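Local coordinates for protein copper-transporting ATPase (Sulfolobus solfataricus, PDB 2YJ4) that probably couples ATP hydrolysis to the transport of copper or related metal cations across the membrane, this chain being the catalytic piece that carries the phosphorylation and nucleotide-binding domains, at residues Lys26-Ile31 with Glu151-Ile156; Phe33-Thr38 with Ile133-Arg138; Ala60-Leu65 with Leu86-Phe91; Asp161-Val166 with Tyr178-Ser183; Ile204-Asn209 with Val221-Gly226. The protein carries 1 engineered substitution. All coordinates share one frame; numbering follows the deposited sequence.

Contact 1. Residues Lys26-Ile31 with Glu151-Ile156; sequences KEIDTI and EGLKII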
# COMPACT_ATOMS: atom_id res chain seq x y z
N LYS A 26 15.01 20.86 -7.49
CA LYS A 26 15.27 21.28 -8.86
C LYS A 26 16.11 20.21 -9.53
O LYS A 26 16.01 19.99 -10.74
CB LYS A 26 15.98 22.64 -8.90
N GLU A 27 16.91 19.52 -8.73
CA GLU A 27 17.86 18.54 -9.24
C GLU A 27 17.23 17.20 -9.60
O GLU A 27 17.85 16.40 -10.32
CB GLU A 27 18.96 18.30 -8.22
CG GLU A 27 19.74 19.52 -7.81
CD GLU A 27 20.90 19.17 -6.89
OE1 GLU A 27 20.81 18.12 -6.20
OE2 GLU A 27 21.90 19.92 -6.87
N ILE A 28 16.03 16.93 -9.10
CA ILE A 28 15.50 15.58 -9.22
C ILE A 28 15.09 15.24 -10.65
O ILE A 28 14.48 16.05 -11.34
CB ILE A 28 14.35 15.22 -8.18
CG1 ILE A 28 13.00 15.77 -8.64
CG2 ILE A 28 14.71 15.64 -6.75
CD1 ILE A 28 12.28 14.85 -9.60
N ASP A 29 15.43 14.03 -11.08
CA ASP A 29 15.11 13.57 -12.42
C ASP A 29 14.36 12.25 -12.37
O ASP A 29 13.89 11.75 -13.40
CB ASP A 29 16.39 13.41 -13.22
CG ASP A 29 17.44 12.62 -12.48
OD1 ASP A 29 17.09 11.58 -11.87
OD2 ASP A 29 18.62 13.03 -12.48
N THR A 30 14.25 11.67 -11.18
CA THR A 30 13.60 10.38 -11.02
C THR A 30 12.62 10.41 -9.86
O THR A 30 12.99 10.77 -8.74
CB THR A 30 14.63 9.27 -10.80
OG1 THR A 30 15.56 9.26 -11.88
CG2 THR A 30 13.95 7.91 -10.69
N ILE A 31 11.37 10.06 -10.13
CA ILE A 31 10.32 10.04 -9.12
C ILE A 31 9.90 8.60 -8.88
O ILE A 31 9.36 7.95 -9.79
CB ILE A 31 9.07 10.84 -9.55
CG1 ILE A 31 9.45 12.23 -10.02
CG2 ILE A 31 8.07 10.97 -8.39
CD1 ILE A 31 9.71 13.19 -8.87
N GLU A 151 9.33 18.34 -17.08
CA GLU A 151 10.75 18.07 -17.16
C GLU A 151 10.95 16.91 -18.13
O GLU A 151 10.33 16.84 -19.19
CB GLU A 151 11.31 17.73 -15.78
CG GLU A 151 11.10 18.83 -14.73
CD GLU A 151 12.05 18.71 -13.53
OE1 GLU A 151 13.06 17.98 -13.64
OE2 GLU A 151 11.77 19.35 -12.49
N GLY A 152 11.84 16.00 -17.74
CA GLY A 152 12.01 14.75 -18.45
C GLY A 152 12.07 13.72 -17.34
O GLY A 152 13.06 13.00 -17.20
N LEU A 153 11.02 13.69 -16.54
CA LEU A 153 11.02 12.87 -15.34
C LEU A 153 10.73 11.40 -15.62
O LEU A 153 9.72 11.05 -16.23
CB LEU A 153 10.09 13.44 -14.28
CG LEU A 153 10.60 14.74 -13.66
CD1 LEU A 153 9.70 15.21 -12.55
CD2 LEU A 153 12.00 14.53 -13.13
N LYS A 154 11.65 10.55 -15.18
CA LYS A 154 11.46 9.11 -15.17
C LYS A 154 10.65 8.72 -13.93
O LYS A 154 10.90 9.20 -12.81
CB LYS A 154 12.80 8.38 -15.17
CG LYS A 154 12.71 6.89 -14.89
CD LYS A 154 14.09 6.27 -14.76
CE LYS A 154 15.04 7.25 -14.07
NZ LYS A 154 16.47 6.82 -14.12
N ILE A 155 9.66 7.87 -14.13
CA ILE A 155 8.79 7.50 -13.04
C ILE A 155 8.92 6.02 -12.83
O ILE A 155 8.80 5.25 -13.78
CB ILE A 155 7.33 7.83 -13.35
CG1 ILE A 155 7.17 9.34 -13.52
CG2 ILE A 155 6.44 7.30 -12.24
CD1 ILE A 155 5.75 9.78 -13.64
N ILE A 156 9.18 5.62 -11.59
CA ILE A 156 9.31 4.22 -11.24
C ILE A 156 8.32 3.89 -10.13
O ILE A 156 8.13 4.69 -9.20
CB ILE A 156 10.75 3.89 -10.77
CG1 ILE A 156 11.78 4.28 -11.85
CG2 ILE A 156 10.87 2.41 -10.39
CD1 ILE A 156 13.23 4.11 -11.43
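Thr30 pairs with Lys154 and Ile31 with Ile155 in parallel register, and three backbone hydrogen bonds hold the two strands: Lys154 N to Asp29 O, Ile31 N to Lys154 O and Ile156 N to Ile31 O, the last at 2.9 Å. The middle one is the straightest, with an N-H...O angle of 173°. On one face of the sheet Thr30 and Lys154 run side by side, pointing the same way. The lysine chain bends at its third torsion (chi3 37°), which lays CE against the threonine, 3.6 Å from Thr30 CG2. Thr30 OG1 gives its proton to Asp29 OD1 at 2.8 Å, arriving on the anti side of the carboxylate, so this hydroxyl is tied to its own segment. Thr30 CG2 also meets the tip of Ile156, CD1. Leu153, ahead of the paired residues, works with both branches. Its CD2 lies 3.3 Å from Asp29 CA and 3.6 Å from Ile28 CD1, the two side chains crossing at about a right angle, while its CD1 reaches Ile31 CG1 at 3.9 Å. The pair forms part of the parallel core of the HAD-type domain: strand 201-205 flanks strand 30-34 on its other edge, where Thr30 bonds through its backbone to Lys200 and Leu202, and helix 142-149 packs against Leu153 and Ile155.

Contact 2. Residues Phe33-Thr38 with Ile133-Arg138; sequences FNKTGT and ISDVPR. Engineered in segment 33-38: Asn34 (natural residue Asp). With PO4 (phosphate ion), chain D.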
# COMPACT_ATOMS: atom_id res chain seq x y z
N PHE A 33 7.50 5.93 -6.87
CA PHE A 33 6.36 5.73 -5.99
C PHE A 33 6.39 4.35 -5.40
O PHE A 33 6.43 3.37 -6.13
CB PHE A 33 5.06 5.86 -6.76
CG PHE A 33 4.76 7.26 -7.19
CD1 PHE A 33 4.08 8.13 -6.34
CD2 PHE A 33 5.16 7.72 -8.43
CE1 PHE A 33 3.79 9.42 -6.74
CE2 PHE A 33 4.87 9.01 -8.84
CZ PHE A 33 4.18 9.86 -7.98
N ASN A 34 6.37 4.27 -4.07
CA ASN A 34 5.95 3.04 -3.42
C ASN A 34 4.45 2.89 -3.63
O ASN A 34 3.71 3.86 -3.51
CB ASN A 34 6.27 3.06 -1.93
CG ASN A 34 7.75 3.00 -1.66
OD1 ASN A 34 8.37 1.94 -1.79
ND2 ASN A 34 8.34 4.15 -1.31
N LYS A 35 4.01 1.68 -3.95
CA LYS A 35 2.61 1.47 -4.29
C LYS A 35 1.67 1.70 -3.10
O LYS A 35 0.95 2.70 -3.06
CB LYS A 35 2.39 0.06 -4.86
CG LYS A 35 1.05 -0.09 -5.57
CD LYS A 35 0.54 -1.53 -5.70
CE LYS A 35 -0.05 -2.01 -4.39
NZ LYS A 35 -1.16 -2.99 -4.60
N THR A 36 1.70 0.77 -2.14
CA THR A 36 0.67 0.67 -1.10
C THR A 36 0.49 1.93 -0.26
O THR A 36 1.42 2.35 0.42
CB THR A 36 0.94 -0.51 -0.14
OG1 THR A 36 1.23 -1.69 -0.90
CG2 THR A 36 -0.27 -0.78 0.73
N GLY A 37 -0.70 2.51 -0.29
CA GLY A 37 -0.98 3.67 0.53
C GLY A 37 -0.44 4.96 -0.06
O GLY A 37 -0.60 6.03 0.51
N THR A 38 0.21 4.85 -1.22
CA THR A 38 0.68 6.04 -1.93
C THR A 38 -0.13 6.18 -3.21
O THR A 38 -0.95 7.09 -3.33
CB THR A 38 2.20 6.00 -2.21
OG1 THR A 38 2.91 6.02 -0.97
CG2 THR A 38 2.63 7.21 -2.99
N ILE A 133 -7.86 -10.61 -2.24
CA ILE A 133 -7.97 -9.29 -1.64
C ILE A 133 -6.95 -8.33 -2.25
O ILE A 133 -5.83 -8.71 -2.57
CB ILE A 133 -7.92 -9.33 -0.07
CG1 ILE A 133 -6.52 -9.01 0.46
CG2 ILE A 133 -8.45 -10.64 0.51
CD1 ILE A 133 -6.31 -7.54 0.62
N SER A 134 -7.36 -7.09 -2.43
CA SER A 134 -6.45 -6.11 -2.97
C SER A 134 -6.80 -4.69 -2.51
O SER A 134 -7.66 -4.49 -1.65
CB SER A 134 -6.41 -6.19 -4.49
OG SER A 134 -7.54 -5.56 -5.08
N ASP A 135 -6.13 -3.72 -3.12
CA ASP A 135 -6.20 -2.35 -2.67
C ASP A 135 -7.13 -1.51 -3.52
O ASP A 135 -7.55 -1.95 -4.58
CB ASP A 135 -4.80 -1.75 -2.68
CG ASP A 135 -4.38 -1.27 -1.32
OD1 ASP A 135 -5.28 -1.10 -0.47
OD2 ASP A 135 -3.17 -1.07 -1.10
N VAL A 136 -7.44 -0.31 -3.04
CA VAL A 136 -8.16 0.67 -3.84
C VAL A 136 -7.18 1.72 -4.36
O VAL A 136 -6.50 2.37 -3.58
CB VAL A 136 -9.26 1.39 -3.03
CG1 VAL A 136 -10.15 2.23 -3.95
CG2 VAL A 136 -10.09 0.38 -2.25
N PRO A 137 -7.11 1.89 -5.68
CA PRO A 137 -6.23 2.92 -6.26
C PRO A 137 -6.79 4.33 -6.05
O PRO A 137 -8.00 4.53 -6.08
CB PRO A 137 -6.24 2.57 -7.75
CG PRO A 137 -7.59 1.97 -7.97
CD PRO A 137 -7.88 1.18 -6.71
N ARG A 138 -5.91 5.30 -5.82
CA ARG A 138 -6.33 6.70 -5.77
C ARG A 138 -6.68 7.20 -7.18
O ARG A 138 -6.03 6.83 -8.16
CB ARG A 138 -5.25 7.58 -5.14
CG ARG A 138 -5.05 7.37 -3.65
CD ARG A 138 -3.93 8.25 -3.07
NE ARG A 138 -3.49 7.70 -1.79
CZ ARG A 138 -4.02 8.02 -0.62
NH1 ARG A 138 -5.00 8.93 -0.56
NH2 ARG A 138 -3.57 7.45 0.50
P PO4 D . 4.70 -1.22 -0.61
O1 PO4 D . 3.92 -1.29 -1.91
O2 PO4 D . 6.06 -1.85 -0.79
O3 PO4 D . 4.83 0.23 -0.20
O4 PO4 D . 4.00 -2.02 0.49
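Arg138 reaches the Gly37-Thr38 turn with the edge of its guanidinium group, and this is the closer part of the contact. Its chain is extended from CG to NE (chi2 179°), which carries the group across to two successive carbonyls. NH2 donates to Gly37 O at 3.3 Å, coming from above the carbonyl plane, 57° out of it, while NE makes a weak bond to Thr38 O at 3.0 Å with an N-H...O angle of only 124°. The other part is looser. Asp135 crosses Thr36 at about a right angle, and its OD2 meets the methyl CG2 of that threonine at 3.4 Å. Lys35 NZ stays 4.5 Å from Asp135 OD2, longer than a salt bridge; its ion-pair partner is Asp161. With CG2 turned to Asp135, Thr36 OG1 lies beside its own backbone N, and both donate to one oxygen of a bound phosphate: N to O1 of the ion at 3.0 Å, OG1 to the same O1 at 2.9 Å. Gly160 N and Lys187 NZ bind it as well; the ion, probably from the crystallisation liquor, is consistent with an anion site among residues seen to bind ATP. Asn34 is engineered, replacing the aspartate of the DKTGT motif, which in P-type ATPases is the phosphorylated one. Segment 33-38 runs from the end of strand 30-34, between strands 154-158 and 201-205, into helix 35-39; segment 133-138 leaves strand 126-134 of the antiparallel sheet, thereby linking the two domains.

Contact 3. Residues Ala60-Leu65 with Leu86-Phe91; sequences ASVEAL and LEVKDF. With AMP (adenosine monophosphate), chain C.
Ser61 OG accepts the backbone N-H of Leu86 at 2.7 Å and is also hydrogen-bonded to Ala57 O one helical turn earlier, so two groups grip this hydroxyl. Its chi1 of -55° sets OG beside its own backbone N, facing the incoming loop. A water adds a second link between the backbones, donating to Ser61 O at 2.9 Å and to Leu86 O at 2.8 Å. Beyond this polar end the contact is apolar. Val88 CG2 lies over the helix at 3.5 Å from Ser61 O, and it meets Val62 CG2 with the two side chains at about a right angle. Leu65 and Phe91 slide past each other in opposite directions. Leu65 CB sits over the face of the Phe91 ring, 3.6 Å from its centroid and 5° off the normal, a CH-pi contact, while Leu65 CD1 lies 3.5 Å from Phe91 CB. Glu63, on another side of the helix, holds the adenine: its OE1 accepts from AMP N6 at 3.3 Å. The arrangement joins the end of helix 53-63 to the loop entering strand 91-93, as part of the helix-on-sheet nucleotide-binding domain of a P1B-type ATPase.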
# COMPACT_ATOMS: atom_id res chain seq x y z
N ALA A 60 -16.01 -15.42 7.84
CA ALA A 60 -16.24 -14.14 8.52
C ALA A 60 -16.48 -14.33 10.04
O ALA A 60 -16.00 -13.55 10.85
CB ALA A 60 -17.40 -13.38 7.89
N SER A 61 -17.22 -15.35 10.42
CA SER A 61 -17.40 -15.60 11.85
C SER A 61 -16.02 -15.71 12.53
O SER A 61 -15.76 -15.04 13.53
CB SER A 61 -18.21 -16.87 12.09
OG SER A 61 -19.46 -16.82 11.42
N VAL A 62 -15.14 -16.52 11.97
CA VAL A 62 -13.81 -16.67 12.56
C VAL A 62 -13.02 -15.37 12.50
O VAL A 62 -12.41 -14.98 13.48
CB VAL A 62 -13.00 -17.82 11.93
CG1 VAL A 62 -11.54 -17.73 12.31
CG2 VAL A 62 -13.57 -19.16 12.36
N GLU A 63 -13.07 -14.69 11.35
CA GLU A 63 -12.33 -13.43 11.19
C GLU A 63 -12.91 -12.29 12.03
O GLU A 63 -12.28 -11.25 12.18
CB GLU A 63 -12.26 -12.99 9.73
CG GLU A 63 -11.51 -13.94 8.82
CD GLU A 63 -10.01 -13.77 8.91
OE1 GLU A 63 -9.53 -13.15 9.88
OE2 GLU A 63 -9.30 -14.26 8.00
N ALA A 64 -14.10 -12.49 12.56
CA ALA A 64 -14.75 -11.42 13.31
C ALA A 64 -13.99 -11.15 14.60
O ALA A 64 -14.13 -10.08 15.19
CB ALA A 64 -16.22 -11.76 13.63
N LEU A 65 -13.19 -12.13 15.02
CA LEU A 65 -12.48 -12.07 16.29
C LEU A 65 -11.04 -11.56 16.15
O LEU A 65 -10.28 -11.57 17.11
CB LEU A 65 -12.47 -13.44 16.96
CG LEU A 65 -13.81 -14.01 17.41
CD1 LEU A 65 -13.60 -15.34 18.11
CD2 LEU A 65 -14.52 -13.03 18.33
N LEU A 86 -21.43 -16.01 13.14
CA LEU A 86 -21.79 -17.17 13.93
C LEU A 86 -20.88 -17.24 15.14
O LEU A 86 -19.81 -16.64 15.14
CB LEU A 86 -21.71 -18.47 13.12
CG LEU A 86 -22.69 -18.60 11.94
CD1 LEU A 86 -22.53 -19.96 11.27
CD2 LEU A 86 -24.12 -18.40 12.39
N GLU A 87 -21.32 -17.96 16.16
CA GLU A 87 -20.52 -18.10 17.37
C GLU A 87 -19.35 -19.06 17.12
O GLU A 87 -19.55 -20.18 16.62
CB GLU A 87 -21.38 -18.58 18.55
CG GLU A 87 -20.57 -19.16 19.71
CD GLU A 87 -21.22 -18.96 21.08
OE1 GLU A 87 -22.38 -19.42 21.28
OE2 GLU A 87 -20.57 -18.34 21.95
N VAL A 88 -18.15 -18.62 17.49
CA VAL A 88 -16.92 -19.38 17.31
C VAL A 88 -16.30 -19.80 18.64
O VAL A 88 -16.24 -19.00 19.58
CB VAL A 88 -15.86 -18.52 16.58
CG1 VAL A 88 -14.53 -19.27 16.49
CG2 VAL A 88 -16.37 -18.06 15.22
N LYS A 89 -15.81 -21.03 18.71
CA LYS A 89 -15.11 -21.52 19.90
C LYS A 89 -13.61 -21.80 19.64
O LYS A 89 -13.22 -22.10 18.51
CB LYS A 89 -15.81 -22.78 20.46
CG LYS A 89 -17.04 -22.47 21.34
CD LYS A 89 -17.95 -23.70 21.51
CE LYS A 89 -19.18 -23.38 22.38
NZ LYS A 89 -20.22 -24.47 22.46
N ASP A 90 -12.79 -21.68 20.68
CA ASP A 90 -11.35 -21.98 20.58
C ASP A 90 -10.71 -21.20 19.44
O ASP A 90 -10.01 -21.75 18.60
CB ASP A 90 -11.12 -23.48 20.38
CG ASP A 90 -11.92 -24.34 21.35
OD1 ASP A 90 -12.16 -23.88 22.49
OD2 ASP A 90 -12.31 -25.47 20.98
N PHE A 91 -10.95 -19.91 19.42
CA PHE A 91 -10.37 -19.06 18.40
C PHE A 91 -8.90 -18.86 18.65
O PHE A 91 -8.47 -18.75 19.80
CB PHE A 91 -11.08 -17.71 18.38
CG PHE A 91 -10.34 -16.67 17.63
CD1 PHE A 91 -10.44 -16.60 16.25
CD2 PHE A 91 -9.56 -15.74 18.29
CE1 PHE A 91 -9.77 -15.61 15.54
CE2 PHE A 91 -8.88 -14.76 17.60
CZ PHE A 91 -8.99 -14.70 16.22
P AMP C . 1.07 -9.17 8.26
O1P AMP C . 2.57 -9.40 8.29
O2P AMP C . 0.56 -9.02 9.67
O3P AMP C . 0.75 -8.08 7.25
O5' AMP C . 0.62 -10.58 7.68
C5' AMP C . 1.19 -11.09 6.49
C4' AMP C . 0.27 -12.09 5.82
O4' AMP C . -0.31 -12.95 6.83
C3' AMP C . -0.93 -11.50 5.10
O3' AMP C . -0.62 -11.00 3.81
C2' AMP C . -1.92 -12.66 5.09
O2' AMP C . -1.61 -13.58 4.06
C1' AMP C . -1.62 -13.33 6.44
N9 AMP C . -2.57 -12.92 7.49
C8 AMP C . -2.27 -12.18 8.58
N7 AMP C . -3.36 -11.99 9.36
C5 AMP C . -4.39 -12.62 8.76
C6 AMP C . -5.82 -12.83 9.06
N6 AMP C . -6.36 -12.29 10.17
N1 AMP C . -6.56 -13.55 8.19
C2 AMP C . -6.02 -14.08 7.08
N3 AMP C . -4.72 -13.94 6.74
C4 AMP C . -3.87 -13.24 7.53
O HOH W 1 -17.70 -14.85 15.71

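Contact 4. Residues Asp161-Val166 with Tyr178-Ser183; sequences DKEDKV and YYSNLS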
# COMPACT_ATOMS: atom_id res chain seq x y z
N ASP A 161 4.43 -5.88 -3.22
CA ASP A 161 3.20 -6.53 -3.65
C ASP A 161 3.49 -7.40 -4.85
O ASP A 161 4.51 -7.23 -5.50
CB ASP A 161 2.14 -5.50 -4.01
CG ASP A 161 0.86 -5.67 -3.22
OD1 ASP A 161 0.94 -5.88 -1.99
OD2 ASP A 161 -0.23 -5.60 -3.83
N LYS A 162 2.57 -8.30 -5.14
CA LYS A 162 2.82 -9.31 -6.17
C LYS A 162 2.73 -8.76 -7.58
O LYS A 162 1.95 -7.86 -7.87
CB LYS A 162 1.87 -10.50 -5.99
CG LYS A 162 1.98 -11.11 -4.61
CD LYS A 162 3.43 -11.41 -4.27
CE LYS A 162 3.61 -11.68 -2.79
NZ LYS A 162 2.63 -12.69 -2.30
N GLU A 163 3.56 -9.34 -8.45
CA GLU A 163 3.69 -8.92 -9.85
C GLU A 163 2.36 -8.71 -10.58
O GLU A 163 2.31 -8.00 -11.59
CB GLU A 163 4.54 -9.95 -10.60
CG GLU A 163 4.39 -9.92 -12.10
CD GLU A 163 5.38 -8.99 -12.78
OE1 GLU A 163 5.89 -8.06 -12.10
OE2 GLU A 163 5.65 -9.19 -13.98
N ASP A 164 1.30 -9.34 -10.09
CA ASP A 164 -0.02 -9.22 -10.71
C ASP A 164 -0.69 -7.91 -10.28
O ASP A 164 -1.23 -7.17 -11.11
CB ASP A 164 -0.90 -10.42 -10.35
N LYS A 165 -0.64 -7.63 -8.99
CA LYS A 165 -1.21 -6.39 -8.46
C LYS A 165 -0.46 -5.17 -8.99
O LYS A 165 -1.06 -4.15 -9.32
CB LYS A 165 -1.19 -6.42 -6.93
CG LYS A 165 -1.31 -7.83 -6.35
CD LYS A 165 -2.32 -7.91 -5.21
CE LYS A 165 -3.74 -7.80 -5.74
NZ LYS A 165 -4.66 -8.82 -5.15
N VAL A 166 0.86 -5.27 -9.11
CA VAL A 166 1.66 -4.14 -9.55
C VAL A 166 1.56 -3.89 -11.07
O VAL A 166 1.32 -2.76 -11.51
CB VAL A 166 3.12 -4.31 -9.11
CG1 VAL A 166 3.96 -3.10 -9.51
CG2 VAL A 166 3.18 -4.52 -7.60
N TYR A 178 8.35 -0.56 -13.43
CA TYR A 178 7.90 -0.91 -12.09
C TYR A 178 8.59 -2.19 -11.64
O TYR A 178 9.14 -2.92 -12.47
CB TYR A 178 6.39 -1.14 -12.08
CG TYR A 178 5.97 -2.39 -12.80
CD1 TYR A 178 5.93 -3.62 -12.14
CD2 TYR A 178 5.61 -2.36 -14.14
CE1 TYR A 178 5.55 -4.76 -12.79
CE2 TYR A 178 5.22 -3.50 -14.81
CZ TYR A 178 5.20 -4.71 -14.12
OH TYR A 178 4.82 -5.86 -14.77
N TYR A 179 8.54 -2.46 -10.34
CA TYR A 179 9.17 -3.63 -9.74
C TYR A 179 8.31 -4.15 -8.60
O TYR A 179 7.93 -3.38 -7.71
CB TYR A 179 10.55 -3.27 -9.21
CG TYR A 179 11.54 -2.87 -10.28
CD1 TYR A 179 11.73 -3.65 -11.41
CD2 TYR A 179 12.29 -1.70 -10.16
CE1 TYR A 179 12.64 -3.28 -12.39
CE2 TYR A 179 13.20 -1.33 -11.13
CZ TYR A 179 13.37 -2.12 -12.24
OH TYR A 179 14.27 -1.75 -13.22
N SER A 180 8.00 -5.45 -8.61
CA SER A 180 7.10 -6.06 -7.63
C SER A 180 7.81 -7.08 -6.75
O SER A 180 8.93 -7.48 -7.05
CB SER A 180 5.94 -6.74 -8.34
OG SER A 180 6.40 -7.77 -9.20
N ASN A 181 7.15 -7.49 -5.67
CA ASN A 181 7.69 -8.48 -4.74
C ASN A 181 9.01 -8.05 -4.11
O ASN A 181 9.95 -8.85 -3.97
CB ASN A 181 7.85 -9.85 -5.40
CG ASN A 181 8.06 -10.97 -4.38
OD1 ASN A 181 7.67 -10.84 -3.22
ND2 ASN A 181 8.68 -12.07 -4.81
N LEU A 182 9.06 -6.78 -3.71
CA LEU A 182 10.28 -6.17 -3.23
C LEU A 182 10.25 -6.01 -1.71
O LEU A 182 9.25 -5.56 -1.15
CB LEU A 182 10.44 -4.79 -3.87
CG LEU A 182 11.42 -4.53 -5.01
CD1 LEU A 182 11.43 -5.62 -6.07
CD2 LEU A 182 11.09 -3.19 -5.64
N SER A 183 11.34 -6.36 -1.06
CA SER A 183 11.49 -6.15 0.36
C SER A 183 12.19 -4.83 0.54
O SER A 183 12.74 -4.27 -0.42
CB SER A 183 12.37 -7.24 0.95
OG SER A 183 13.64 -7.23 0.32
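Asp161 O accepts the backbone N-H of Asn181 at 2.7 Å, the shorter of the two hydrogen bonds that join the segments, with an N-H...O angle of 152°. Ser180 OG supplies the second bond, donating to Glu163 OE1 at 3.0 Å; it meets that oxygen on the anti side of the carboxylate, 19° from its plane. Glu163 gets there by a bend at its second torsion (chi2 90°), which turns the carboxylate so that OE1 meets both Ser180 OG and the edge of the Tyr178 ring, where it lies 3.4 Å from Tyr178 CE1. The Asp161 carboxylate is engaged elsewhere, its OD2 forming a salt bridge with Lys35. Lys165 NZ is likewise satisfied outside the pair, by Ile133 O. Val166 divides its methyls between two residues: its CG1 packs on Tyr178 CD1 at 3.3 Å and its CG2 on Ser180 CB at 3.6 Å. Lys162 stands at the N-cap position, and its carbonyl accepts Val166 N at 3.1 Å in the first turn of the helix. The segments belong to the beta-alpha-beta unit of strand 154-158, helix 163-173 and strand 178-179. Such units build the Rossmann-like HAD fold, and here the loop before the helix carries Asp161, a residue of the ATP site.

Contact 5. Residues Ile204-Asn209 with Val221-Gly226; sequences IGDGVN and VAMGNG
Strands 201-205 and 219-223 are the parallel pair of a beta-alpha-beta unit bridged by helix 211-216, and their ends come together here. Ile204 lies in register with Val221, and Gly205 with Ala222. Gly205 N donates to Val221 O at 2.9 Å, and Met223 N to Gly205 O at 3.0 Å. Ile204 and Val221 point the same way from one face, with CG1 of the isoleucine 3.8 Å from CB of the valine. In Met223 a bend at chi2 (-63°) turns the sulfur SD to Ile204 CG2, 3.9 Å away. From the last strand residue, Met223, the chain enters a type I turn to Gly226, closed by Gly226 N to Met223 O at 3.1 Å. Asp206 extends its carboxylate to this turn: with CG anti to the backbone N (chi1 174°), OD2 lies 3.2 Å from Met223 CB and 3.3 Å from Gly226 CA. The Asp206 backbone N is held by Asp210 OD2. Two backbone bonds and apolar packing thus fix the strand ends and with them the start of the following loop, which puts the Asp206 side chain about 6 Å from that of Thr36, a residue seen to bind ATP.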
# COMPACT_ATOMS: atom_id res chain seq x y z
N ILE A 204 8.06 8.91 -2.89
CA ILE A 204 6.92 9.02 -2.02
C ILE A 204 6.64 7.64 -1.43
O ILE A 204 6.60 6.64 -2.16
CB ILE A 204 5.69 9.58 -2.76
CG1 ILE A 204 6.05 10.91 -3.43
CG2 ILE A 204 4.55 9.81 -1.79
CD1 ILE A 204 6.30 10.81 -4.91
N GLY A 205 6.47 7.59 -0.12
CA GLY A 205 6.21 6.34 0.58
C GLY A 205 5.16 6.48 1.67
O GLY A 205 4.61 7.57 1.89
N ASP A 206 4.91 5.38 2.37
CA ASP A 206 3.82 5.27 3.32
C ASP A 206 3.86 3.91 4.00
O ASP A 206 3.54 2.89 3.38
CB ASP A 206 2.48 5.38 2.59
CG ASP A 206 1.29 5.14 3.50
OD1 ASP A 206 1.08 3.97 3.89
OD2 ASP A 206 0.56 6.12 3.81
N GLY A 207 4.25 3.88 5.26
CA GLY A 207 4.16 2.62 5.96
C GLY A 207 5.46 1.85 6.07
O GLY A 207 6.49 2.24 5.53
N VAL A 208 5.39 0.73 6.78
CA VAL A 208 6.60 0.06 7.24
C VAL A 208 7.62 -0.19 6.12
O VAL A 208 8.75 0.30 6.19
CB VAL A 208 6.27 -1.24 8.04
CG1 VAL A 208 5.79 -2.34 7.11
CG2 VAL A 208 7.47 -1.68 8.84
N ASN A 209 7.21 -0.91 5.07
CA ASN A 209 8.12 -1.30 3.99
C ASN A 209 8.72 -0.16 3.15
O ASN A 209 9.45 -0.42 2.19
CB ASN A 209 7.45 -2.33 3.06
N VAL A 221 9.19 12.03 0.47
CA VAL A 221 7.86 12.42 0.88
C VAL A 221 7.13 11.25 1.54
O VAL A 221 7.05 10.16 0.98
CB VAL A 221 7.04 12.93 -0.32
CG1 VAL A 221 5.74 13.55 0.16
CG2 VAL A 221 7.85 13.94 -1.14
N ALA A 222 6.59 11.48 2.73
CA ALA A 222 5.71 10.51 3.37
C ALA A 222 4.25 10.95 3.21
O ALA A 222 3.95 12.15 3.16
CB ALA A 222 6.07 10.38 4.83
N MET A 223 3.34 9.98 3.13
CA MET A 223 1.92 10.29 3.08
C MET A 223 1.40 10.73 4.44
O MET A 223 1.99 10.41 5.48
CB MET A 223 1.13 9.08 2.61
CG MET A 223 1.48 8.64 1.21
SD MET A 223 1.08 9.88 -0.02
CE MET A 223 -0.70 9.99 0.20
N GLY A 224 0.29 11.46 4.45
CA GLY A 224 -0.36 11.83 5.69
C GLY A 224 -0.80 10.64 6.51
O GLY A 224 -0.50 10.55 7.70
N ASN A 225 -1.49 9.70 5.88
CA ASN A 225 -1.95 8.52 6.61
C ASN A 225 -0.81 7.53 6.86
O ASN A 225 -1.05 6.39 7.23
CB ASN A 225 -3.14 7.85 5.90
CG ASN A 225 -2.92 7.72 4.39
OD1 ASN A 225 -2.11 6.91 3.92
ND2 ASN A 225 -3.67 8.53 3.63
N GLY A 226 0.42 8.00 6.66
CA GLY A 226 1.61 7.18 6.80
C GLY A 226 2.05 6.92 8.24
O GLY A 226 1.74 7.68 9.16

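Contacts 1, 2, 4 and 5 all reach the mixed, mostly parallel sheet of the phosphorylation domain, with centres 11 to 21 Å apart; contact 3 lies in the nucleotide-binding domain, about 49 Å from contact 1 and about 29 Å from contact 2 between centres. Along the chain contact 1 encloses contact 2, which encloses contact 3, and contacts 4 and 5 follow in series. Strand 30-34 serves contacts 1 and 2, and its neighbours 154-158 and 201-205 bring in contacts 1 and 5. Contact 2 touches both contact 4 and contact 5. The two connections to the inserted domain thus run close together at contact 2, beside the end of strand 30-34.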